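Local coordinates for putative cytosine/guanine deaminase (PDB 2PAJ), which catalyses the zinc-dependent deamination of 2-amino-4-hydroxypteridines such as isoxanthopterin, taking up water and releasing ammonium, at residues A71-H76 with R396-D401; D401-G404 with Y410-D413; G390-A395 with V403-V408; R210-V215 with L446-K451. One frame throughout, in Å; residues are numbered along the deposited sequence.

Contact 1: residues A71-H76 with R396-D401; sequences AWVNTH and RVMGLD. With ZN (zinc ion), chain B.
Met398, near the end of helix 383-398, starts with CG beside the backbone N (chi1 -58°), and further bends at chi2 and chi3 bring its methyl CE round to the end of strand 67-73. Thr75 answers with chi1 63°, which places its methyl CG2 3.9 Å from Met398 CG, while OG1 serves as a polar branch and is hydrogen-bonded to Ser332. A threonine suits this place because one branch can meet an apolar neighbour as the other bonds. Met398 CE reaches 3.9 Å from Val73 CG1, the two side chains passing in opposite directions, and 3.7 Å from Asn74 O. The unbranched, flexible methionine can follow the uneven surface made by Val73, Asn74 O and Thr75. Asn74 turns its CB away from the helix, and its OD1 accepts from the backbone N of Val335. One residue beyond Thr75, His76 NE2 binds the zinc at 2.3 Å, and with His78 it forms the HxH motif that follows the first barrel strand in amidohydrolases; His248 and Asp336 also hold the metal. Met398 further touches Ala135 of strand 131-136 and Trp282 of strand 281-284, so the C-terminal end of helix 383-398 packs against three barrel strands.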
# COMPACT_ATOMS: atom_id res chain seq x y z
N ALA A 71 2.46 11.66 -0.83
CA ALA A 71 3.11 10.35 -0.92
C ALA A 71 2.07 9.25 -1.22
O ALA A 71 0.91 9.36 -0.83
CB ALA A 71 3.86 10.05 0.38
N TRP A 72 2.48 8.19 -1.91
CA TRP A 72 1.54 7.13 -2.24
C TRP A 72 1.13 6.28 -1.05
O TRP A 72 1.85 6.16 -0.06
CB TRP A 72 2.12 6.18 -3.30
CG TRP A 72 2.55 6.81 -4.57
CD1 TRP A 72 3.84 6.97 -5.02
CD2 TRP A 72 1.71 7.44 -5.54
NE1 TRP A 72 3.84 7.67 -6.20
CE2 TRP A 72 2.55 7.98 -6.54
CE3 TRP A 72 0.32 7.62 -5.66
CZ2 TRP A 72 2.05 8.67 -7.65
CZ3 TRP A 72 -0.17 8.31 -6.75
CH2 TRP A 72 0.69 8.83 -7.74
N VAL A 73 -0.05 5.68 -1.17
CA VAL A 73 -0.60 4.80 -0.16
C VAL A 73 -0.88 3.47 -0.87
O VAL A 73 -1.78 3.38 -1.70
CB VAL A 73 -1.91 5.36 0.42
CG1 VAL A 73 -2.41 4.46 1.54
CG2 VAL A 73 -1.69 6.76 0.93
N ASN A 74 -0.09 2.46 -0.56
CA ASN A 74 -0.27 1.14 -1.14
C ASN A 74 -1.19 0.35 -0.23
O ASN A 74 -0.90 0.16 0.94
CB ASN A 74 1.09 0.44 -1.25
CG ASN A 74 0.97 -1.01 -1.68
OD1 ASN A 74 0.65 -1.30 -2.82
ND2 ASN A 74 1.23 -1.92 -0.75
N THR A 75 -2.32 -0.12 -0.77
CA THR A 75 -3.29 -0.85 0.02
C THR A 75 -3.32 -2.37 -0.13
O THR A 75 -4.23 -3.02 0.38
CB THR A 75 -4.71 -0.32 -0.23
OG1 THR A 75 -5.08 -0.52 -1.60
CG2 THR A 75 -4.77 1.15 0.09
N HIS A 76 -2.34 -2.95 -0.82
CA HIS A 76 -2.26 -4.40 -0.98
C HIS A 76 -0.87 -4.82 -1.47
O HIS A 76 -0.32 -4.22 -2.37
CB HIS A 76 -3.33 -4.89 -1.95
CG HIS A 76 -3.39 -6.39 -2.05
ND1 HIS A 76 -3.69 -7.19 -0.97
CD2 HIS A 76 -3.13 -7.22 -3.08
CE1 HIS A 76 -3.61 -8.46 -1.34
NE2 HIS A 76 -3.27 -8.50 -2.61
N ARG A 396 -8.44 6.61 3.14
CA ARG A 396 -9.76 6.49 3.73
C ARG A 396 -10.28 5.05 3.73
O ARG A 396 -11.15 4.70 4.52
CB ARG A 396 -10.76 7.44 3.03
CG ARG A 396 -10.66 8.90 3.56
CD ARG A 396 -11.90 9.76 3.24
NE ARG A 396 -12.05 10.06 1.81
CZ ARG A 396 -11.53 11.13 1.18
NH1 ARG A 396 -10.81 12.04 1.83
NH2 ARG A 396 -11.74 11.28 -0.13
N VAL A 397 -9.72 4.22 2.87
CA VAL A 397 -10.10 2.81 2.80
C VAL A 397 -9.47 2.07 3.98
O VAL A 397 -10.06 1.15 4.56
CB VAL A 397 -9.65 2.19 1.46
CG1 VAL A 397 -9.64 0.68 1.55
CG2 VAL A 397 -10.60 2.65 0.34
N MET A 398 -8.27 2.49 4.36
CA MET A 398 -7.58 1.87 5.47
C MET A 398 -7.86 2.60 6.80
O MET A 398 -7.37 2.21 7.86
CB MET A 398 -6.08 1.78 5.18
CG MET A 398 -5.74 1.01 3.91
SD MET A 398 -4.21 0.05 3.94
CE MET A 398 -3.02 1.31 3.80
N GLY A 399 -8.66 3.65 6.74
CA GLY A 399 -9.01 4.37 7.95
C GLY A 399 -8.03 5.43 8.44
O GLY A 399 -8.22 6.00 9.52
N LEU A 400 -6.99 5.68 7.67
CA LEU A 400 -6.01 6.70 8.01
C LEU A 400 -6.45 8.03 7.39
O LEU A 400 -5.84 8.52 6.44
CB LEU A 400 -4.64 6.30 7.48
CG LEU A 400 -3.98 5.12 8.19
CD1 LEU A 400 -2.67 4.80 7.51
CD2 LEU A 400 -3.76 5.45 9.67
N ASP A 401 -7.51 8.60 7.96
CA ASP A 401 -8.13 9.83 7.48
C ASP A 401 -7.39 11.15 7.56
O ASP A 401 -7.82 12.14 6.97
CB ASP A 401 -9.50 9.97 8.14
CG ASP A 401 -10.36 8.73 7.93
OD1 ASP A 401 -10.24 8.12 6.85
OD2 ASP A 401 -11.15 8.38 8.83
ZN ZN B . -2.57 -10.41 -3.68

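Contact 2: residues D401-G404 with Y410-D413; sequences DEVG and YAAD
Tyr410 lays its ring beside the backbone of residues 401-403. At the ring edge, near its plane, stands Val403 N, 4.0 Å from Tyr410 CD2. The other neighbours approach obliquely: Glu402 C is 3.7 Å from Tyr410 CD2, and Asp401 O lies 3.5 Å from Tyr410 CE2. A chi1 of -73° sets the ring beside its own backbone N, from where its CD2-CE2 side runs along these peptide groups; a broad aromatic ring suits a place where the neighbour is main chain and partly open to solvent. Just after the ring the two loop segments are joined by a backbone hydrogen bond, Ala411 N to Glu402 O at 2.8 Å, nearly straight at 165°. Ala411 points its small CB toward the other segment, where it lies against that same Glu402 O at 3.2 Å and, more loosely, near Val403 CG2. Farther along, the flat carboxylate of Asp413 crosses Val403 obliquely, its OD2 against the methyl CG1. That methyl offers the carboxylate no bond, and its polar partners come from other parts of the chain: Arg163 makes a salt bridge to OD2, and the backbone N of Ala449 donates to OD1. The arginine probably keeps the carboxylate ionised, and in this buried, partly apolar setting of Asp413 their attraction is probably stronger than it would be in water.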
# COMPACT_ATOMS: atom_id res chain seq x y z
N ASP A 401 -7.51 8.60 7.96
CA ASP A 401 -8.13 9.83 7.48
C ASP A 401 -7.39 11.15 7.56
O ASP A 401 -7.82 12.14 6.97
CB ASP A 401 -9.50 9.97 8.14
CG ASP A 401 -10.36 8.73 7.93
OD1 ASP A 401 -10.24 8.12 6.85
OD2 ASP A 401 -11.15 8.38 8.83
N GLU A 402 -6.28 11.21 8.29
CA GLU A 402 -5.53 12.45 8.34
C GLU A 402 -4.26 12.27 7.54
O GLU A 402 -3.25 12.93 7.77
CB GLU A 402 -5.22 12.84 9.79
CG GLU A 402 -6.44 13.39 10.55
CD GLU A 402 -6.07 13.97 11.91
OE1 GLU A 402 -5.34 13.30 12.67
OE2 GLU A 402 -6.51 15.10 12.23
N VAL A 403 -4.35 11.34 6.57
CA VAL A 403 -3.26 10.98 5.66
C VAL A 403 -3.79 10.92 4.20
O VAL A 403 -4.97 10.71 3.98
CB VAL A 403 -2.68 9.58 6.03
CG1 VAL A 403 -1.44 9.29 5.20
CG2 VAL A 403 -2.36 9.52 7.50
N GLY A 404 -2.90 11.13 3.23
CA GLY A 404 -3.29 11.07 1.83
C GLY A 404 -3.70 12.35 1.11
O GLY A 404 -4.19 12.31 -0.01
N TYR A 410 -3.37 18.13 7.60
CA TYR A 410 -3.08 16.72 7.39
C TYR A 410 -1.65 16.34 7.71
O TYR A 410 -0.78 17.20 7.89
CB TYR A 410 -3.39 16.34 5.95
CG TYR A 410 -4.85 16.25 5.64
CD1 TYR A 410 -5.65 17.40 5.59
CD2 TYR A 410 -5.44 15.00 5.38
CE1 TYR A 410 -6.99 17.31 5.28
CE2 TYR A 410 -6.78 14.90 5.07
CZ TYR A 410 -7.56 16.06 5.02
OH TYR A 410 -8.89 15.97 4.71
N ALA A 411 -1.40 15.04 7.82
CA ALA A 411 -0.06 14.55 8.11
C ALA A 411 0.87 14.94 6.97
O ALA A 411 0.46 14.97 5.81
CB ALA A 411 -0.08 13.03 8.29
N ALA A 412 2.12 15.22 7.30
CA ALA A 412 3.11 15.62 6.31
C ALA A 412 3.78 14.47 5.56
O ALA A 412 4.95 14.16 5.80
CB ALA A 412 4.18 16.49 6.96
N ASP A 413 3.02 13.83 4.67
CA ASP A 413 3.54 12.74 3.85
C ASP A 413 3.53 13.30 2.44
O ASP A 413 2.50 13.28 1.75
CB ASP A 413 2.64 11.52 3.94
CG ASP A 413 2.43 11.08 5.37
OD1 ASP A 413 3.44 10.92 6.10
OD2 ASP A 413 1.26 10.89 5.76

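Contact 3: residues G390-A395 with V403-V408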
# COMPACT_ATOMS: atom_id res chain seq x y z
N GLY A 390 -4.58 6.60 -5.67
CA GLY A 390 -3.29 6.21 -5.13
C GLY A 390 -2.85 6.89 -3.85
O GLY A 390 -1.83 6.52 -3.27
N THR A 391 -3.62 7.88 -3.42
CA THR A 391 -3.29 8.61 -2.20
C THR A 391 -4.44 8.64 -1.20
O THR A 391 -4.64 7.69 -0.47
CB THR A 391 -2.82 10.07 -2.53
OG1 THR A 391 -3.87 10.78 -3.19
CG2 THR A 391 -1.60 10.06 -3.44
N ALA A 392 -5.20 9.74 -1.19
CA ALA A 392 -6.32 9.92 -0.27
C ALA A 392 -7.39 8.83 -0.33
O ALA A 392 -8.04 8.53 0.66
CB ALA A 392 -6.94 11.28 -0.51
N GLY A 393 -7.57 8.23 -1.51
CA GLY A 393 -8.55 7.17 -1.65
C GLY A 393 -8.14 5.95 -0.84
O GLY A 393 -8.95 5.35 -0.15
N GLY A 394 -6.87 5.59 -0.93
CA GLY A 394 -6.40 4.43 -0.19
C GLY A 394 -6.39 4.68 1.30
O GLY A 394 -6.66 3.78 2.09
N ALA A 395 -6.08 5.91 1.68
CA ALA A 395 -6.03 6.30 3.08
C ALA A 395 -7.38 6.12 3.76
O ALA A 395 -7.45 5.53 4.83
CB ALA A 395 -5.58 7.74 3.20
N VAL A 403 -4.35 11.34 6.57
CA VAL A 403 -3.26 10.98 5.66
C VAL A 403 -3.79 10.92 4.20
O VAL A 403 -4.97 10.71 3.98
CB VAL A 403 -2.68 9.58 6.03
CG1 VAL A 403 -1.44 9.29 5.20
CG2 VAL A 403 -2.36 9.52 7.50
N GLY A 404 -2.90 11.13 3.23
CA GLY A 404 -3.29 11.07 1.83
C GLY A 404 -3.70 12.35 1.11
O GLY A 404 -4.19 12.31 -0.01
N LYS A 405 -3.49 13.50 1.74
CA LYS A 405 -3.87 14.77 1.14
C LYS A 405 -2.88 15.88 1.44
O LYS A 405 -2.47 16.06 2.58
CB LYS A 405 -5.24 15.19 1.66
CG LYS A 405 -6.36 15.14 0.66
CD LYS A 405 -7.60 15.71 1.31
CE LYS A 405 -8.73 15.95 0.35
NZ LYS A 405 -9.79 16.76 1.05
N VAL A 406 -2.48 16.62 0.41
CA VAL A 406 -1.57 17.72 0.65
C VAL A 406 -2.48 18.92 0.94
O VAL A 406 -2.79 19.72 0.06
CB VAL A 406 -0.65 18.02 -0.56
CG1 VAL A 406 0.42 19.03 -0.17
CG2 VAL A 406 -0.02 16.75 -1.05
N ALA A 407 -2.94 19.00 2.19
CA ALA A 407 -3.82 20.08 2.63
C ALA A 407 -3.43 20.43 4.05
O ALA A 407 -2.97 19.57 4.79
CB ALA A 407 -5.27 19.62 2.56
N VAL A 408 -3.59 21.69 4.41
CA VAL A 408 -3.24 22.13 5.75
C VAL A 408 -4.05 21.36 6.81
O VAL A 408 -5.26 21.21 6.70
CB VAL A 408 -3.43 23.68 5.88
CG1 VAL A 408 -4.86 24.06 5.60
CG2 VAL A 408 -3.01 24.15 7.25
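In the TIM-barrel fold of this amidohydrolase, the loop between helix 383-398 and strand 414-418 turns back and packs its Gly404 on that helix. The backbones come very near: Ala392 CA and Gly404 CA are 3.9 Å apart. Glycine fits on two counts, since its positive phi of 93° is easily adopted without a side chain, and since the side-chain direction at this point leads straight into the helix. The helix offers equally small surfaces, with Ala392 and Ala395 one turn apart on its near side. Ala392 CB lies against Gly404 O, and Ala395 CB against Val403 O. More loosely, Ala395 CB stands 4.5 Å from Val403 CB. Thr391 and Ala392, which meet Gly404 O, lie in a wider pi-type turn of the helix. Although Ala392 N is near Gly404 O, the angle is too poor for a hydrogen bond, so the contact rests on packing. Thr391 OG1 is merely a neighbour of Gly404 O at 3.5 Å. The hydroxyl is hydrogen-bonded to Ile387 O of its own helix. Lys405 carries its extended chain away to a salt bridge with Asp30, but Lys405 CG still brushes Ala392 CB at 4.1 Å.

Contact 4: residues R210-V215 with L446-K451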
# COMPACT_ATOMS: atom_id res chain seq x y z
N ARG A 210 -3.70 8.99 11.94
CA ARG A 210 -2.37 9.26 11.42
C ARG A 210 -1.38 8.38 12.17
O ARG A 210 -0.27 8.77 12.52
CB ARG A 210 -2.01 10.75 11.57
CG ARG A 210 -2.15 11.33 12.96
CD ARG A 210 -2.48 12.79 12.85
NE ARG A 210 -1.40 13.58 12.27
CZ ARG A 210 -1.58 14.71 11.59
NH1 ARG A 210 -2.81 15.19 11.39
NH2 ARG A 210 -0.53 15.40 11.14
N ALA A 211 -1.83 7.16 12.42
CA ALA A 211 -1.03 6.17 13.11
C ALA A 211 0.15 5.74 12.23
O ALA A 211 0.03 5.70 11.01
CB ALA A 211 -1.91 4.97 13.46
N MET A 212 1.29 5.43 12.84
CA MET A 212 2.45 4.98 12.10
C MET A 212 2.44 3.46 12.06
O MET A 212 3.27 2.83 11.40
CB MET A 212 3.74 5.47 12.76
CG MET A 212 3.99 6.96 12.60
SD MET A 212 4.00 7.53 10.88
CE MET A 212 5.53 6.81 10.30
N ARG A 213 1.49 2.87 12.78
CA ARG A 213 1.32 1.43 12.84
C ARG A 213 -0.15 1.03 12.91
O ARG A 213 -0.94 1.64 13.61
CB ARG A 213 2.06 0.85 14.04
CG ARG A 213 3.51 0.67 13.75
CD ARG A 213 4.30 0.39 14.99
NE ARG A 213 5.67 0.05 14.61
CZ ARG A 213 6.61 -0.33 15.47
NH1 ARG A 213 6.33 -0.42 16.76
NH2 ARG A 213 7.81 -0.66 15.01
N ARG A 214 -0.49 0.00 12.15
CA ARG A 214 -1.85 -0.49 12.08
C ARG A 214 -1.90 -1.99 11.89
O ARG A 214 -0.95 -2.59 11.39
CB ARG A 214 -2.59 0.17 10.93
CG ARG A 214 -3.00 1.57 11.23
CD ARG A 214 -4.47 1.71 11.00
NE ARG A 214 -5.04 2.69 11.91
CZ ARG A 214 -6.28 3.13 11.84
NH1 ARG A 214 -7.09 2.68 10.88
NH2 ARG A 214 -6.72 4.02 12.71
N VAL A 215 -3.03 -2.57 12.28
CA VAL A 215 -3.25 -4.00 12.18
C VAL A 215 -4.66 -4.25 11.65
O VAL A 215 -5.58 -3.57 12.05
CB VAL A 215 -3.11 -4.69 13.57
CG1 VAL A 215 -3.40 -6.18 13.46
CG2 VAL A 215 -1.72 -4.44 14.14
N LEU A 446 11.16 12.95 0.00
CA LEU A 446 10.00 12.16 0.43
C LEU A 446 9.86 12.47 1.92
O LEU A 446 10.84 12.41 2.66
CB LEU A 446 10.24 10.66 0.25
CG LEU A 446 9.04 9.69 0.13
CD1 LEU A 446 9.27 8.49 1.02
CD2 LEU A 446 7.73 10.38 0.48
N PHE A 447 8.64 12.81 2.33
CA PHE A 447 8.34 13.11 3.73
C PHE A 447 7.32 12.17 4.31
O PHE A 447 6.27 11.95 3.71
CB PHE A 447 7.82 14.53 3.88
CG PHE A 447 8.86 15.58 3.70
CD1 PHE A 447 9.00 16.25 2.50
CD2 PHE A 447 9.73 15.86 4.74
CE1 PHE A 447 10.00 17.19 2.33
CE2 PHE A 447 10.73 16.80 4.59
CZ PHE A 447 10.87 17.47 3.37
N SER A 448 7.64 11.61 5.47
CA SER A 448 6.74 10.72 6.16
C SER A 448 6.60 11.25 7.58
O SER A 448 7.57 11.30 8.35
CB SER A 448 7.28 9.29 6.19
OG SER A 448 6.31 8.40 6.73
N ALA A 449 5.39 11.67 7.91
CA ALA A 449 5.13 12.22 9.23
C ALA A 449 6.08 13.39 9.48
O ALA A 449 6.61 13.54 10.59
CB ALA A 449 5.32 11.13 10.28
N GLY A 450 6.30 14.21 8.45
CA GLY A 450 7.16 15.37 8.57
C GLY A 450 8.65 15.13 8.61
O GLY A 450 9.44 16.04 8.88
N LYS A 451 9.07 13.89 8.36
CA LYS A 451 10.49 13.60 8.37
C LYS A 451 10.94 13.23 6.98
O LYS A 451 10.21 12.59 6.22
CB LYS A 451 10.79 12.48 9.37
CG LYS A 451 10.55 12.97 10.79
CD LYS A 451 10.87 11.97 11.88
CE LYS A 451 10.60 12.63 13.23
NZ LYS A 451 10.94 11.78 14.41
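The tip of a two-residue beta hairpin, a type I' turn from Ser448 to Lys451 joining strands 442-448 and 451-455, meets Met212 just before barrel strand 213-217. The turn is closed in both directions by backbone bonds: Ser448 N gives to Lys451 O at 2.9 Å, and Lys451 N gives to Ser448 O at 3.0 Å. Its two central residues, Ala449 and Gly450, both have positive phi, as this turn requires; glycine takes such angles readily, and alanine takes them at some cost, but its unbranched CB is not prohibitive and gives an apolar surface.

That methyl is the main target of Met212. All three torsions of the methionine lie near -60° (chi1 -71°), so the chain starts beside its backbone N and then curls, rather than stretching out, and brings the sulfur alongside the Ala449 edge of the turn. Met212 SD lies 3.9 Å from Ala449 CB. A long, pliable side chain suits the task, because the backbones themselves stay apart, the CA atoms of Met212 and Ala449 being 8.2 Å from each other. The methionine also packs on Arg163 of the adjacent strand 163-168.

Ser448 sends OG anti to its own N (chi1 -173°). The hydroxyl's hydrogen bond is to the carbonyl of Gly161, and the methionine methyl is only a van der Waals neighbour of the oxygen. The joint is small and partly buried, ending at the sulfur's methyl: Met212 CE stands 4.0 Å from Ser448 OG.

From the N terminus, residues 71-76 at the end of the first barrel strand meet 396-401 across some 320 residues, closing the long loop of contact 1. Contact 4 opens within that loop, at 210-215, and closes beyond it at 446-451, so the two cross; contact 3 crosses contact 1 as well. Contacts 2 and 3 are short-range closures nested inside contact 4. They share Val403 and Gly404, while contacts 1 and 2 share Asp401. Probable backbone bonds join Val73 N to Gly390 O and Ala71 N to Asp413 O. Together the contacts tie the barrel strands to helix 383-398, the loop after it and the 442-455 hairpin.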